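Local coordinates for Pdx2 protein (Plasmodium falciparum, PDB 2ABW) that hydrolyses glutamine to glutamate and ammonia, which is passed on to its partner Pdx1 for the synthesis of pyridoxal 5'-phosphate (vitamin B6), at residues Gly7-Gln12 / Leu47-Gly52; Gly85-Cys90 / Val194-Leu199. One frame throughout, in Å; residues are numbered along the deposited sequence.

Contact 1: residues Gly7-Gln12 / Leu47-Gly52; sequences GVLSLQ and LVIPGG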
loop_
_atom_site.group_PDB
_atom_site.type_symbol
_atom_site.label_atom_id
_atom_site.label_comp_id
_atom_site.label_asym_id
_atom_site.label_seq_id
_atom_site.Cartn_x
_atom_site.Cartn_y
_atom_site.Cartn_z
ATOM N N GLY A 7 -4.572 -4.377 10.117
ATOM C CA GLY A 7 -5.490 -3.237 10.140
ATOM C C GLY A 7 -5.613 -2.625 8.783
ATOM O O GLY A 7 -4.680 -2.728 7.909
ATOM N N VAL A 8 -6.763 -2.007 8.533
ATOM C CA VAL A 8 -7.015 -1.218 7.305
ATOM C C VAL A 8 -7.374 0.184 7.709
ATOM O O VAL A 8 -8.324 0.413 8.428
ATOM C CB VAL A 8 -8.089 -1.821 6.403
ATOM C CG1 VAL A 8 -8.322 -0.945 5.127
ATOM C CG2 VAL A 8 -7.667 -3.229 5.951
ATOM N N LEU A 9 -6.570 1.165 7.304
ATOM C CA LEU A 9 -6.848 2.591 7.644
ATOM C C LEU A 9 -8.230 2.909 7.072
ATOM O O LEU A 9 -8.534 2.555 5.935
ATOM C CB LEU A 9 -5.728 3.460 7.051
ATOM C CG LEU A 9 -5.848 4.896 7.610
ATOM C CD1 LEU A 9 -5.388 5.026 9.066
ATOM C CD2 LEU A 9 -5.011 5.859 6.744
ATOM N N SER A 10 -9.107 3.498 7.874
ATOM C CA SER A 10 -10.523 3.608 7.462
ATOM C C SER A 10 -11.136 4.989 7.489
ATOM O O SER A 10 -12.332 5.163 7.131
ATOM C CB SER A 10 -11.345 2.672 8.296
ATOM O OG SER A 10 -11.404 3.097 9.640
ATOM N N LEU A 11 -10.336 5.936 7.912
ATOM C CA LEU A 11 -10.796 7.305 8.108
ATOM C C LEU A 11 -11.358 7.945 6.839
ATOM O O LEU A 11 -12.281 8.754 6.933
ATOM C CB LEU A 11 -9.644 8.126 8.678
ATOM C CG LEU A 11 -9.206 7.673 10.091
ATOM C CD1 LEU A 11 -7.924 8.249 10.500
ATOM C CD2 LEU A 11 -10.289 7.892 11.106
ATOM N N GLN A 12 -10.793 7.604 5.682
ATOM C CA GLN A 12 -11.131 8.193 4.430
ATOM C C GLN A 12 -12.363 7.525 3.803
ATOM O O GLN A 12 -12.869 7.971 2.751
ATOM C CB GLN A 12 -9.944 8.062 3.505
ATOM C CG GLN A 12 -9.622 6.623 3.046
ATOM C CD GLN A 12 -9.135 5.589 4.103
ATOM O OE1 GLN A 12 -8.508 5.896 5.135
ATOM N NE2 GLN A 12 -9.350 4.325 3.754
ATOM N N LEU A 47 -0.349 -3.129 8.506
ATOM C CA LEU A 47 -1.392 -2.101 8.203
ATOM C C LEU A 47 -1.470 -1.950 6.675
ATOM O O LEU A 47 -0.427 -1.956 5.985
ATOM C CB LEU A 47 -0.978 -0.761 8.828
ATOM C CG LEU A 47 -1.881 0.386 8.534
ATOM C CD1 LEU A 47 -3.165 0.202 9.284
ATOM C CD2 LEU A 47 -1.210 1.761 8.843
ATOM N N VAL A 48 -2.709 -1.796 6.195
ATOM C CA VAL A 48 -2.961 -1.427 4.819
ATOM C C VAL A 48 -3.474 0.002 4.791
ATOM O O VAL A 48 -4.449 0.368 5.561
ATOM C CB VAL A 48 -4.028 -2.340 4.215
ATOM C CG1 VAL A 48 -4.254 -1.918 2.777
ATOM C CG2 VAL A 48 -3.584 -3.799 4.344
ATOM N N ILE A 49 -2.887 0.851 3.917
ATOM C CA ILE A 49 -3.394 2.196 3.671
ATOM C C ILE A 49 -3.922 2.221 2.260
ATOM O O ILE A 49 -3.108 2.261 1.374
ATOM C CB ILE A 49 -2.334 3.241 3.907
ATOM C CG1 ILE A 49 -1.842 3.172 5.375
ATOM C CG2 ILE A 49 -2.977 4.664 3.640
ATOM C CD1 ILE A 49 -0.921 4.328 5.922
ATOM N N PRO A 50 -5.232 2.255 2.078
ATOM C CA PRO A 50 -5.798 2.361 0.739
ATOM C C PRO A 50 -6.187 3.809 0.431
ATOM O O PRO A 50 -5.737 4.683 1.108
ATOM C CB PRO A 50 -6.930 1.364 0.849
ATOM C CG PRO A 50 -7.520 1.666 2.255
ATOM C CD PRO A 50 -6.283 2.009 3.094
ATOM N N GLY A 51 -7.039 4.043 -0.516
ATOM C CA GLY A 51 -7.654 5.376 -0.705
ATOM C C GLY A 51 -7.556 5.773 -2.147
ATOM O O GLY A 51 -6.679 5.332 -2.901
ATOM N N GLY A 52 -8.462 6.633 -2.521
ATOM C CA GLY A 52 -8.484 7.214 -3.839
ATOM C C GLY A 52 -7.653 8.458 -3.899
ATOM O O GLY A 52 -7.065 8.746 -4.939
#
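The carbonyl oxygen of Gly7 takes up the amide of Val48, with 2.8 Å between Val48 N and Gly7 O, and it also receives a CA-H...O contact from Leu47 CA, 3.4 Å from Gly7 O. One step on, Leu9 N donates to Val48 O (2.9 Å). Together the two bonds set the strands in parallel register, Gly7 beside Leu47 and Val8 beside Val48. On the face that carries the valines, Val8 and Val48 lie side by side and point the same way; Val8 CG1, anti to its own nitrogen (chi1 180°), reaches forward to Pro50 CG at 4.0 Å. The other face has Leu9 running alongside Ile49, with Leu9 CD2, in one of two deposited conformers, 3.9 Å from Ile49 CG2. Where the strands end, the chains diverge and a side chain takes over. Gln12 folds back through a bend at chi2 (-66°), which brings Gln12 NE2 to Leu9 O at 2.9 Å, from above the carbonyl plane. The same NE2 of Gln12 lies 3.6 Å from Pro50 CG, the two side chains crossing at about a right angle. Gly51 then adopts a backbone conformation in which a side chain would jam against the carbonyl oxygen of Pro50, so glycine is called for; it leads into Gly52 of the glutamine-binding site. Strand 4-9 is bordered beyond this pair by strand 30-35, and strand 46-49 by strand 83-86; Val57 of helix 54-60 covers Leu9, Gln12 and Ile49, while Leu47 packs against helix 63-77.

Contact 2: residues Gly85-Cys90 / Val194-Leu199; sequences GTCAGC and VFHPEL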
loop_
_atom_site.group_PDB
_atom_site.type_symbol
_atom_site.label_atom_id
_atom_site.label_comp_id
_atom_site.label_asym_id
_atom_site.label_seq_id
_atom_site.Cartn_x
_atom_site.Cartn_y
_atom_site.Cartn_z
ATOM N N GLY A 85 0.808 0.185 1.137
ATOM C CA GLY A 85 0.114 1.333 0.593
ATOM C C GLY A 85 -0.375 1.045 -0.790
ATOM O O GLY A 85 0.412 0.678 -1.640
ATOM N N THR A 86 -1.688 1.189 -1.014
ATOM C CA THR A 86 -2.262 0.920 -2.283
ATOM C C THR A 86 -3.011 2.159 -2.794
ATOM O O THR A 86 -3.665 2.850 -2.065
ATOM C CB THR A 86 -3.071 -0.342 -2.252
ATOM O OG1 THR A 86 -3.364 -0.765 -3.621
ATOM C CG2 THR A 86 -4.352 -0.166 -1.470
ATOM N N CYS A 87 -2.717 2.466 -4.044
ATOM C CA CYS A 87 -3.170 3.713 -4.683
ATOM C C CYS A 87 -2.785 4.937 -3.851
ATOM O O CYS A 87 -1.610 5.280 -3.806
ATOM C CB CYS A 87 -4.651 3.633 -4.979
ATOM S SG CYS A 87 -5.067 4.635 -6.421
ATOM N N ALA A 88 -3.725 5.652 -3.198
ATOM C CA ALA A 88 -3.304 6.727 -2.306
ATOM C C ALA A 88 -2.267 6.348 -1.306
ATOM O O ALA A 88 -1.405 7.156 -1.002
ATOM C CB ALA A 88 -4.461 7.278 -1.519
ATOM N N GLY A 89 -2.362 5.159 -0.701
ATOM C CA GLY A 89 -1.393 4.775 0.292
ATOM C C GLY A 89 -0.053 4.673 -0.363
ATOM O O GLY A 89 0.960 4.834 0.298
ATOM N N CYS A 90 0.004 4.185 -1.600
ATOM C CA CYS A 90 1.313 4.063 -2.277
ATOM C C CYS A 90 1.902 5.437 -2.386
ATOM O O CYS A 90 3.097 5.593 -2.133
ATOM C CB CYS A 90 1.171 3.402 -3.652
ATOM S SG CYS A 90 2.731 2.909 -4.373
ATOM N N VAL A 194 0.173 0.347 -7.329
ATOM C CA VAL A 194 -0.531 1.483 -7.939
ATOM C C VAL A 194 -1.974 1.164 -8.311
ATOM O O VAL A 194 -2.756 2.056 -8.715
ATOM C CB VAL A 194 0.224 2.006 -9.165
ATOM C CG1 VAL A 194 1.713 2.307 -8.849
ATOM C CG2 VAL A 194 0.152 0.950 -10.318
ATOM N N PHE A 195 -2.311 -0.096 -8.310
ATOM C CA PHE A 195 -3.621 -0.647 -8.758
ATOM C C PHE A 195 -4.556 -0.845 -7.563
ATOM O O PHE A 195 -4.183 -0.598 -6.414
ATOM C CB PHE A 195 -3.414 -1.939 -9.554
ATOM C CG PHE A 195 -2.543 -2.980 -8.871
ATOM C CD1 PHE A 195 -3.095 -3.919 -8.025
ATOM C CD2 PHE A 195 -1.187 -3.020 -9.116
ATOM C CE1 PHE A 195 -2.316 -4.878 -7.420
ATOM C CE2 PHE A 195 -0.406 -3.974 -8.517
ATOM C CZ PHE A 195 -0.953 -4.913 -7.667
ATOM N N HIS A 196 -5.762 -1.264 -7.870
ATOM C CA HIS A 196 -6.818 -1.548 -6.894
ATOM C C HIS A 196 -6.960 -3.034 -6.692
ATOM O O HIS A 196 -7.718 -3.697 -7.384
ATOM C CB HIS A 196 -8.148 -0.980 -7.411
ATOM C CG HIS A 196 -8.285 0.464 -7.153
ATOM N ND1 HIS A 196 -8.906 0.946 -6.026
ATOM C CD2 HIS A 196 -7.850 1.540 -7.847
ATOM C CE1 HIS A 196 -8.886 2.271 -6.063
ATOM N NE2 HIS A 196 -8.219 2.659 -7.143
ATOM N N PRO A 197 -6.221 -3.591 -5.700
ATOM C CA PRO A 197 -6.225 -5.060 -5.528
ATOM C C PRO A 197 -7.544 -5.577 -5.049
ATOM O O PRO A 197 -7.838 -6.777 -5.147
ATOM C CB PRO A 197 -5.197 -5.228 -4.392
ATOM C CG PRO A 197 -5.227 -3.958 -3.617
ATOM C CD PRO A 197 -5.506 -2.893 -4.633
ATOM N N GLU A 198 -8.412 -4.682 -4.581
ATOM C CA GLU A 198 -9.719 -5.072 -4.085
ATOM C C GLU A 198 -10.776 -5.169 -5.142
ATOM O O GLU A 198 -11.895 -5.668 -4.843
ATOM C CB GLU A 198 -10.121 -4.119 -2.967
ATOM C CG GLU A 198 -10.707 -2.819 -3.404
ATOM C CD GLU A 198 -9.763 -1.782 -4.083
ATOM O OE1 GLU A 198 -8.569 -2.048 -4.361
ATOM O OE2 GLU A 198 -10.345 -0.683 -4.365
ATOM N N LEU A 199 -10.453 -4.744 -6.357
ATOM C CA LEU A 199 -11.473 -4.614 -7.459
ATOM C C LEU A 199 -11.395 -5.791 -8.478
ATOM O O LEU A 199 -12.176 -5.830 -9.404
ATOM C CB LEU A 199 -11.322 -3.311 -8.146
ATOM C CG LEU A 199 -11.661 -2.010 -7.428
ATOM C CD1 LEU A 199 -11.577 -0.818 -8.413
ATOM C CD2 LEU A 199 -13.005 -2.273 -6.872
HETATM O O HOH W 1 -6.286 0.331 -3.974
#
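The hydroxyl of Thr86 meets the ring of Pro197 at its CD atom, Thr86 OG1 lying 3.2 Å from Pro197 CD, and this is the close-packed part of the contact. With OG1 anti to the backbone nitrogen (chi1 -166°), the threonine hydroxyl also comes within 2.9 Å of Phe195 O and is hydrogen-bonded to Thr193, just before the 194-199 loop. The looser part is wet: a water hydrogen-bonds to Thr86 OG1 (3.1 Å) and donates a weak bond to Glu198 OE1. On the catalytic side the approach is also looser, for in one of two deposited conformers Cys87 SG stands 3.8 Å from His196 NE2, oblique to the imidazole. At the far side of that ring His196 ND1 donates to Glu198 OE2 at 2.7 Å; the carboxylate offers its syn lone pair and lies at the ring edge, which would restrict the rotation of the imidazole. Cys87 itself occupies the tight turn between strand 83-86 and helix 88-92, with positive phi (53°), at the N-cap of the helix, as in the nucleophile elbow of class I glutamine amidotransferases. Cysteine, histidine and glutamate thus form the catalytic triad: Cys87 is the nucleophile for attack on glutamine, and Glu198 orients His196 in the charge relay, with NE2 the imidazole atom nearest the sulfur.

Overall arrangement
From the N terminus, strand 4-9 runs into contact 1, which closes a loop of 34 residues holding helix 16-23, strand 30-35 and helix 38-42. The chain then passes through helices 54-60 and 63-77 to strand 83-86, where contact 2 opens; it closes only after 103 residues, nearly half of them strand, that build the antiparallel part of the main sheet and the small three-stranded sheet. The two loops follow one another and neither nest nor cross. They join laterally, since strands 46-49 and 83-86 are neighbours: Ile49 O probably accepts from Thr86 N, and Gly51 O from Ala88 N. Contact 1 thereby sets the glutamine-binding turn beside the catalytic elbow of contact 2.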